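Local coordinates for hypothetical protein (Staphylococcus aureus subsp. aureus, PDB 1QYI) that is of unknown function but carries a haloacid dehalogenase-like fold, so it is probably a hydrolase of the HAD superfamily with a largely helical second domain, at residues Leu30-Ile42 and Glu112-Phe126. Residues are numbered along the deposited sequence; the frame is centred on the assembly and turned at random.
Sequences LMDKCYLGLHSHI and ELKLQNISTNLADCF
Tyr35 and Leu36 pack against Glu112, Leu115 and Ile118 of segment 112-126. The carboxylate of Glu112 meets the Tyr35 ring at its edge, Glu112 OE2 lying 3.1 Å from Tyr35 CE1, with the two planes only 4° apart. An extended chain with CG anti to the backbone N (chi1 168°) carries the carboxylate there, and the same OE2 forms a salt bridge with Arg200. Leu36 works through one branch: its CD2 packs 3.8 Å from Leu115 CD2 and touches Ile118 CD1 too. Beside this apolar patch a water donates to Leu36 O and Leu115 O and accepts from Ser119 N, tying the two backbones together. Farther along, Leu38 CD2 lies 3.6 Å from Phe126 CD2, at the ring edge. His39 closes this end with a hydrogen bond from NE2 to Phe126 O (3.0 Å), the acceptor almost in the imidazole plane. Three helices back the contact, with Leu176 touching Tyr35, Glu112 and Leu115, Phe104 behind Leu115 and Ile118, and Ile92 against Leu38 and Phe126. The chemistry implies two segments of the helical part joined by apolar packing, where a bridging water and the His39 bond satisfy backbone polar atoms and Arg200 probably stabilises the Glu112 charge.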
ATOM      1  N   LEU A  30       5.070  16.274  11.796  1.00 25.47           N
ATOM      2  CA  LEU A  30       6.261  16.905  12.349  1.00 25.63           C
ATOM      3  C   LEU A  30       6.279  18.426  12.338  1.00 25.14           C
ATOM      4  O   LEU A  30       6.716  19.039  13.313  1.00 25.64           O
ATOM      5  CB  LEU A  30       7.484  16.369  11.611  1.00 23.52           C
ATOM      6  CG  LEU A  30       8.623  15.710  12.373  1.00 21.19           C
ATOM      7  CD1 LEU A  30       8.176  14.859  13.541  1.00 20.08           C
ATOM      8  CD2 LEU A  30       9.332  14.867  11.355  1.00 22.59           C
HETATM    9  N   MSE A  31       5.794  19.020  11.250  1.00 25.46           N
HETATM   10  CA  MSE A  31       5.788  20.474  11.083  1.00 26.83           C
HETATM   11  C   MSE A  31       4.460  21.154  11.373  1.00 26.39           C
HETATM   12  O   MSE A  31       4.444  22.317  11.766  1.00 27.45           O
HETATM   13  CB  MSE A  31       6.206  20.853   9.654  1.00 30.52           C
HETATM   14  CG  MSE A  31       7.459  20.156   9.146  1.00 36.05           C
HETATM   15 SE   MSE A  31       8.995  20.385  10.317  1.00 44.71          SE
HETATM   16  CE  MSE A  31      10.105  21.403   9.071  1.00 43.87           C
ATOM     17  N   ASP A  32       3.340  20.468  11.173  1.00 24.60           N
ATOM     18  CA  ASP A  32       2.075  21.148  11.423  1.00 24.57           C
ATOM     19  C   ASP A  32       1.836  21.509  12.882  1.00 25.35           C
ATOM     20  O   ASP A  32       2.097  20.729  13.795  1.00 21.81           O
ATOM     21  CB  ASP A  32       0.890  20.346  10.898  1.00 23.44           C
ATOM     22  CG  ASP A  32      -0.355  21.199  10.754  1.00 23.41           C
ATOM     23  OD1 ASP A  32      -0.958  21.537  11.787  1.00 22.66           O
ATOM     24  OD2 ASP A  32      -0.708  21.562   9.609  1.00 23.94           O
ATOM     25  N   LYS A  33       1.328  22.720  13.083  1.00 25.24           N
ATOM     26  CA  LYS A  33       1.060  23.222  14.416  1.00 25.98           C
ATOM     27  C   LYS A  33      -0.161  22.513  15.011  1.00 26.68           C
ATOM     28  O   LYS A  33      -0.597  22.830  16.122  1.00 27.19           O
ATOM     29  CB  LYS A  33       0.861  24.748  14.375  1.00 27.14           C
ATOM     30  CG  LYS A  33       1.346  25.497  15.632  1.00 25.60           C
ATOM     31  CD  LYS A  33       2.626  26.314  15.390  1.00 24.85           C
ATOM     32  CE  LYS A  33       3.905  25.473  15.415  1.00 25.16           C
ATOM     33  NZ  LYS A  33       4.588  25.382  16.750  1.00 25.37           N
ATOM     34  N   CYS A  34      -0.695  21.538  14.275  1.00 26.79           N
ATOM     35  CA  CYS A  34      -1.847  20.743  14.722  1.00 26.53           C
ATOM     36  C   CYS A  34      -1.347  19.568  15.549  1.00 26.07           C
ATOM     37  O   CYS A  34      -2.115  18.924  16.266  1.00 25.25           O
ATOM     38  CB  CYS A  34      -2.608  20.171  13.526  1.00 27.40           C
ATOM     39  SG  CYS A  34      -4.200  20.896  13.203  1.00 33.60           S
ATOM     40  N   TYR A  35      -0.046  19.306  15.427  1.00 25.84           N
ATOM     41  CA  TYR A  35       0.627  18.206  16.115  1.00 24.61           C
ATOM     42  C   TYR A  35       1.908  18.704  16.791  1.00 24.66           C
ATOM     43  O   TYR A  35       1.839  19.386  17.812  1.00 28.02           O
ATOM     44  CB  TYR A  35       0.948  17.113  15.097  1.00 26.28           C
ATOM     45  CG  TYR A  35      -0.270  16.666  14.316  1.00 25.51           C
ATOM     46  CD1 TYR A  35      -1.352  16.063  14.966  1.00 24.92           C
ATOM     47  CD2 TYR A  35      -0.363  16.884  12.937  1.00 23.24           C
ATOM     48  CE1 TYR A  35      -2.498  15.690  14.264  1.00 25.32           C
ATOM     49  CE2 TYR A  35      -1.506  16.515  12.221  1.00 23.53           C
ATOM     50  CZ  TYR A  35      -2.571  15.920  12.899  1.00 24.59           C
ATOM     51  OH  TYR A  35      -3.725  15.569  12.243  1.00 24.02           O
ATOM     52  N   LEU A  36       3.075  18.372  16.248  1.00 21.17           N
ATOM     53  CA  LEU A  36       4.301  18.862  16.865  1.00 20.39           C
ATOM     54  C   LEU A  36       4.595  20.318  16.487  1.00 21.60           C
ATOM     55  O   LEU A  36       4.870  21.148  17.352  1.00 19.73           O
ATOM     56  CB  LEU A  36       5.506  17.980  16.519  1.00 18.36           C
ATOM     57  CG  LEU A  36       5.731  16.726  17.368  1.00 17.19           C
ATOM     58  CD1 LEU A  36       7.121  16.179  17.056  1.00 17.33           C
ATOM     59  CD2 LEU A  36       5.616  17.054  18.854  1.00 15.60           C
ATOM     60  N   GLY A  37       4.518  20.636  15.199  1.00 22.97           N
ATOM     61  CA  GLY A  37       4.790  21.996  14.781  1.00 22.47           C
ATOM     62  C   GLY A  37       6.219  22.376  15.098  1.00 23.71           C
ATOM     63  O   GLY A  37       6.473  23.417  15.696  1.00 26.52           O
ATOM     64  N   LEU A  38       7.155  21.526  14.685  1.00 23.07           N
ATOM     65  CA  LEU A  38       8.578  21.738  14.918  1.00 21.54           C
ATOM     66  C   LEU A  38       9.086  23.016  14.260  1.00 21.08           C
ATOM     67  O   LEU A  38       9.640  23.887  14.930  1.00 22.96           O
ATOM     68  CB  LEU A  38       9.361  20.532  14.388  1.00 22.52           C
ATOM     69  CG  LEU A  38      10.377  19.792  15.266  1.00 23.09           C
ATOM     70  CD1 LEU A  38       9.728  19.308  16.564  1.00 22.89           C
ATOM     71  CD2 LEU A  38      10.929  18.609  14.480  1.00 22.97           C
ATOM     72  N   HIS A  39       8.903  23.125  12.949  1.00 21.71           N
ATOM     73  CA  HIS A  39       9.350  24.302  12.207  1.00 23.22           C
ATOM     74  C   HIS A  39       8.311  24.732  11.162  1.00 23.62           C
ATOM     75  O   HIS A  39       7.227  24.146  11.094  1.00 24.16           O
ATOM     76  CB  HIS A  39      10.698  24.008  11.537  1.00 22.09           C
ATOM     77  CG  HIS A  39      11.765  23.587  12.503  1.00 23.98           C
ATOM     78  ND1 HIS A  39      12.050  24.282  13.657  1.00 21.05           N
ATOM     79  CD2 HIS A  39      12.617  22.530  12.480  1.00 23.82           C
ATOM     80  CE1 HIS A  39      13.024  23.679  14.307  1.00 20.86           C
ATOM     81  NE2 HIS A  39      13.389  22.613  13.615  1.00 20.57           N
ATOM     82  N   SER A  40       8.630  25.756  10.368  1.00 24.15           N
ATOM     83  CA  SER A  40       7.705  26.239   9.341  1.00 24.33           C
ATOM     84  C   SER A  40       7.621  25.201   8.238  1.00 25.50           C
ATOM     85  O   SER A  40       8.431  24.274   8.172  1.00 27.56           O
ATOM     86  CB  SER A  40       8.161  27.589   8.759  1.00 24.72           C
ATOM     87  OG  SER A  40       9.262  27.462   7.870  1.00 22.48           O
ATOM     88  N   HIS A  41       6.640  25.355   7.367  1.00 24.19           N
ATOM     89  CA  HIS A  41       6.467  24.391   6.312  1.00 23.57           C
ATOM     90  C   HIS A  41       5.539  24.954   5.255  1.00 25.01           C
ATOM     91  O   HIS A  41       4.763  25.884   5.509  1.00 25.58           O
ATOM     92  CB  HIS A  41       5.889  23.113   6.902  1.00 22.10           C
ATOM     93  CG  HIS A  41       4.537  23.299   7.514  1.00 19.74           C
ATOM     94  ND1 HIS A  41       3.383  23.289   6.757  1.00 19.64           N
ATOM     95  CD2 HIS A  41       4.165  23.569   8.778  1.00 18.74           C
ATOM     96  CE1 HIS A  41       2.355  23.554   7.542  1.00 18.99           C
ATOM     97  NE2 HIS A  41       2.793  23.730   8.771  1.00 20.35           N
ATOM     98  N   ILE A  42       5.620  24.388   4.059  1.00 23.98           N
ATOM     99  CA  ILE A  42       4.795  24.851   2.960  1.00 24.98           C
ATOM    100  C   ILE A  42       3.325  24.532   3.231  1.00 26.85           C
ATOM    101  O   ILE A  42       3.008  23.630   4.006  1.00 27.17           O
ATOM    102  CB  ILE A  42       5.263  24.209   1.638  1.00 24.34           C
ATOM    103  CG1 ILE A  42       4.546  24.873   0.465  1.00 23.62           C
ATOM    104  CG2 ILE A  42       5.041  22.703   1.672  1.00 23.97           C
ATOM    105  CD1 ILE A  42       5.115  24.503  -0.863  1.00 21.91           C
ATOM    106  N   GLU A 112      -2.514  13.084  20.334  1.00 35.28           N
ATOM    107  CA  GLU A 112      -2.627  14.101  19.311  1.00 34.18           C
ATOM    108  C   GLU A 112      -2.507  15.488  19.939  1.00 32.73           C
ATOM    109  O   GLU A 112      -1.814  16.356  19.412  1.00 32.96           O
ATOM    110  CB  GLU A 112      -3.959  13.942  18.584  1.00 35.62           C
ATOM    111  CG  GLU A 112      -4.319  15.102  17.691  1.00 37.20           C
ATOM    112  CD  GLU A 112      -5.404  14.739  16.709  1.00 37.97           C
ATOM    113  OE1 GLU A 112      -6.401  14.114  17.130  1.00 37.62           O
ATOM    114  OE2 GLU A 112      -5.256  15.085  15.519  1.00 39.13           O
ATOM    115  N   LEU A 113      -3.164  15.693  21.075  1.00 31.13           N
ATOM    116  CA  LEU A 113      -3.108  16.983  21.751  1.00 29.09           C
ATOM    117  C   LEU A 113      -1.854  17.102  22.611  1.00 28.31           C
ATOM    118  O   LEU A 113      -1.364  18.203  22.839  1.00 28.29           O
ATOM    119  CB  LEU A 113      -4.355  17.179  22.615  1.00 30.75           C
ATOM    120  CG  LEU A 113      -5.698  17.139  21.866  1.00 32.30           C
ATOM    121  CD1 LEU A 113      -6.823  17.088  22.875  1.00 32.26           C
ATOM    122  CD2 LEU A 113      -5.846  18.358  20.949  1.00 31.20           C
ATOM    123  N   LYS A 114      -1.337  15.974  23.089  1.00 26.64           N
ATOM    124  CA  LYS A 114      -0.134  15.992  23.909  1.00 26.46           C
ATOM    125  C   LYS A 114       1.089  16.310  23.051  1.00 26.07           C
ATOM    126  O   LYS A 114       2.126  16.753  23.560  1.00 23.98           O
ATOM    127  CB  LYS A 114       0.061  14.655  24.629  1.00 25.58           C
ATOM    128  CG  LYS A 114      -1.005  14.387  25.695  1.00 27.95           C
ATOM    129  CD  LYS A 114      -0.650  13.221  26.613  1.00 27.51           C
ATOM    130  CE  LYS A 114      -0.503  11.906  25.861  1.00 30.59           C
ATOM    131  NZ  LYS A 114      -0.139  10.799  26.801  1.00 31.29           N
ATOM    132  N   LEU A 115       0.972  16.093  21.746  1.00 25.91           N
ATOM    133  CA  LEU A 115       2.080  16.387  20.846  1.00 25.75           C
ATOM    134  C   LEU A 115       2.233  17.904  20.756  1.00 26.93           C
ATOM    135  O   LEU A 115       3.343  18.425  20.627  1.00 28.77           O
ATOM    136  CB  LEU A 115       1.821  15.796  19.451  1.00 23.71           C
ATOM    137  CG  LEU A 115       2.024  14.279  19.255  1.00 23.20           C
ATOM    138  CD1 LEU A 115       1.507  13.854  17.887  1.00 16.49           C
ATOM    139  CD2 LEU A 115       3.502  13.929  19.392  1.00 20.90           C
ATOM    140  N   GLN A 116       1.112  18.612  20.855  1.00 25.40           N
ATOM    141  CA  GLN A 116       1.108  20.072  20.774  1.00 25.91           C
ATOM    142  C   GLN A 116       1.769  20.799  21.950  1.00 26.00           C
ATOM    143  O   GLN A 116       1.860  22.030  21.956  1.00 25.16           O
ATOM    144  CB  GLN A 116      -0.329  20.554  20.638  1.00 25.78           C
ATOM    145  CG  GLN A 116      -1.077  19.857  19.524  1.00 27.14           C
ATOM    146  CD  GLN A 116      -2.560  20.152  19.549  1.00 26.93           C
ATOM    147  OE1 GLN A 116      -3.303  19.735  18.663  1.00 29.65           O
ATOM    148  NE2 GLN A 116      -3.000  20.866  20.574  1.00 25.27           N
ATOM    149  N   ASN A 117       2.244  20.040  22.931  1.00 25.89           N
ATOM    150  CA  ASN A 117       2.864  20.630  24.104  1.00 29.60           C
ATOM    151  C   ASN A 117       4.317  20.217  24.298  1.00 32.29           C
ATOM    152  O   ASN A 117       4.798  20.124  25.429  1.00 34.29           O
ATOM    153  CB  ASN A 117       2.066  20.248  25.354  1.00 30.85           C
ATOM    154  CG  ASN A 117       0.613  20.661  25.261  1.00 31.82           C
ATOM    155  OD1 ASN A 117       0.299  21.771  24.815  1.00 34.17           O
ATOM    156  ND2 ASN A 117      -0.283  19.787  25.694  1.00 30.90           N
ATOM    157  N   ILE A 118       5.029  19.985  23.206  1.00 32.94           N
ATOM    158  CA  ILE A 118       6.415  19.559  23.309  1.00 34.57           C
ATOM    159  C   ILE A 118       7.388  20.614  22.798  1.00 37.00           C
ATOM    160  O   ILE A 118       8.421  20.863  23.415  1.00 37.78           O
ATOM    161  CB  ILE A 118       6.627  18.241  22.525  1.00 33.87           C
ATOM    162  CG1 ILE A 118       5.859  17.105  23.196  1.00 31.26           C
ATOM    163  CG2 ILE A 118       8.092  17.909  22.457  1.00 35.19           C
ATOM    164  CD1 ILE A 118       5.845  15.833  22.394  1.00 29.84           C
ATOM    165  N   SER A 119       7.041  21.231  21.671  1.00 38.90           N
ATOM    166  CA  SER A 119       7.870  22.249  21.039  1.00 40.90           C
ATOM    167  C   SER A 119       8.123  23.465  21.940  1.00 42.32           C
ATOM    168  O   SER A 119       9.178  24.100  21.858  1.00 41.51           O
ATOM    169  CB  SER A 119       7.203  22.694  19.733  1.00 42.44           C
ATOM    170  OG  SER A 119       8.117  23.372  18.881  1.00 45.05           O
ATOM    171  N   THR A 120       7.162  23.788  22.798  1.00 43.28           N
ATOM    172  CA  THR A 120       7.297  24.930  23.693  1.00 45.05           C
ATOM    173  C   THR A 120       8.328  24.706  24.802  1.00 44.39           C
ATOM    174  O   THR A 120       8.814  25.663  25.406  1.00 44.65           O
ATOM    175  CB  THR A 120       5.941  25.282  24.351  1.00 47.31           C
ATOM    176  OG1 THR A 120       5.545  24.238  25.258  1.00 47.08           O
ATOM    177  CG2 THR A 120       4.858  25.450  23.279  1.00 49.46           C
ATOM    178  N   ASN A 121       8.667  23.442  25.052  1.00 42.92           N
ATOM    179  CA  ASN A 121       9.621  23.082  26.101  1.00 42.76           C
ATOM    180  C   ASN A 121      11.021  22.767  25.580  1.00 43.28           C
ATOM    181  O   ASN A 121      11.863  22.242  26.317  1.00 44.63           O
ATOM    182  CB  ASN A 121       9.096  21.883  26.886  1.00 42.04           C
ATOM    183  CG  ASN A 121       7.846  22.210  27.672  1.00 41.32           C
ATOM    184  OD1 ASN A 121       6.930  21.396  27.770  1.00 40.38           O
ATOM    185  ND2 ASN A 121       7.808  23.405  28.248  1.00 41.67           N
ATOM    186  N   LEU A 122      11.256  23.084  24.311  1.00 42.79           N
ATOM    187  CA  LEU A 122      12.548  22.861  23.671  1.00 41.53           C
ATOM    188  C   LEU A 122      13.488  24.010  23.984  1.00 41.52           C
ATOM    189  O   LEU A 122      13.273  25.136  23.535  1.00 41.34           O
ATOM    190  CB  LEU A 122      12.382  22.753  22.158  1.00 39.97           C
ATOM    191  CG  LEU A 122      11.808  21.441  21.650  1.00 38.73           C
ATOM    192  CD1 LEU A 122      11.552  21.537  20.164  1.00 37.38           C
ATOM    193  CD2 LEU A 122      12.782  20.325  21.968  1.00 38.72           C
ATOM    194  N   ALA A 123      14.536  23.717  24.747  1.00 41.36           N
ATOM    195  CA  ALA A 123      15.515  24.728  25.136  1.00 40.33           C
ATOM    196  C   ALA A 123      16.174  25.368  23.922  1.00 38.16           C
ATOM    197  O   ALA A 123      16.132  26.587  23.739  1.00 35.37           O
ATOM    198  CB  ALA A 123      16.581  24.094  26.027  1.00 41.83           C
ATOM    199  N   ASP A 124      16.789  24.529  23.098  1.00 35.68           N
ATOM    200  CA  ASP A 124      17.470  25.011  21.909  1.00 33.92           C
ATOM    201  C   ASP A 124      16.660  24.638  20.687  1.00 31.27           C
ATOM    202  O   ASP A 124      15.660  23.934  20.784  1.00 32.23           O
ATOM    203  CB  ASP A 124      18.862  24.381  21.793  1.00 35.52           C
ATOM    204  CG  ASP A 124      19.545  24.217  23.137  1.00 36.16           C
ATOM    205  OD1 ASP A 124      19.599  25.201  23.910  1.00 37.78           O
ATOM    206  OD2 ASP A 124      20.029  23.103  23.414  1.00 35.67           O
ATOM    207  N   CYS A 125      17.081  25.128  19.533  1.00 27.77           N
ATOM    208  CA  CYS A 125      16.388  24.792  18.309  1.00 25.91           C
ATOM    209  C   CYS A 125      16.677  23.314  18.062  1.00 25.73           C
ATOM    210  O   CYS A 125      17.831  22.890  18.113  1.00 26.39           O
ATOM    211  CB  CYS A 125      16.929  25.631  17.155  1.00 26.05           C
ATOM    212  SG  CYS A 125      16.152  25.287  15.571  1.00 23.00           S
ATOM    213  N   PHE A 126      15.641  22.517  17.818  1.00 25.81           N
ATOM    214  CA  PHE A 126      15.842  21.089  17.560  1.00 24.33           C
ATOM    215  C   PHE A 126      16.203  20.861  16.081  1.00 23.23           C
ATOM    216  O   PHE A 126      15.620  21.488  15.198  1.00 20.59           O
ATOM    217  CB  PHE A 126      14.564  20.306  17.911  1.00 25.92           C
ATOM    218  CG  PHE A 126      14.625  18.853  17.532  1.00 26.73           C
ATOM    219  CD1 PHE A 126      15.452  17.974  18.228  1.00 29.13           C
ATOM    220  CD2 PHE A 126      13.941  18.387  16.414  1.00 28.26           C
ATOM    221  CE1 PHE A 126      15.608  16.651  17.813  1.00 29.16           C
ATOM    222  CE2 PHE A 126      14.087  17.068  15.985  1.00 29.74           C
ATOM    223  CZ  PHE A 126      14.925  16.200  16.687  1.00 29.27           C
TER
HETATM  224  O   HOH W   1      -4.481  18.256  15.575  1.00 31.69           O
HETATM  225  O   HOH W   2       4.850  20.401  20.190  1.00 25.28           O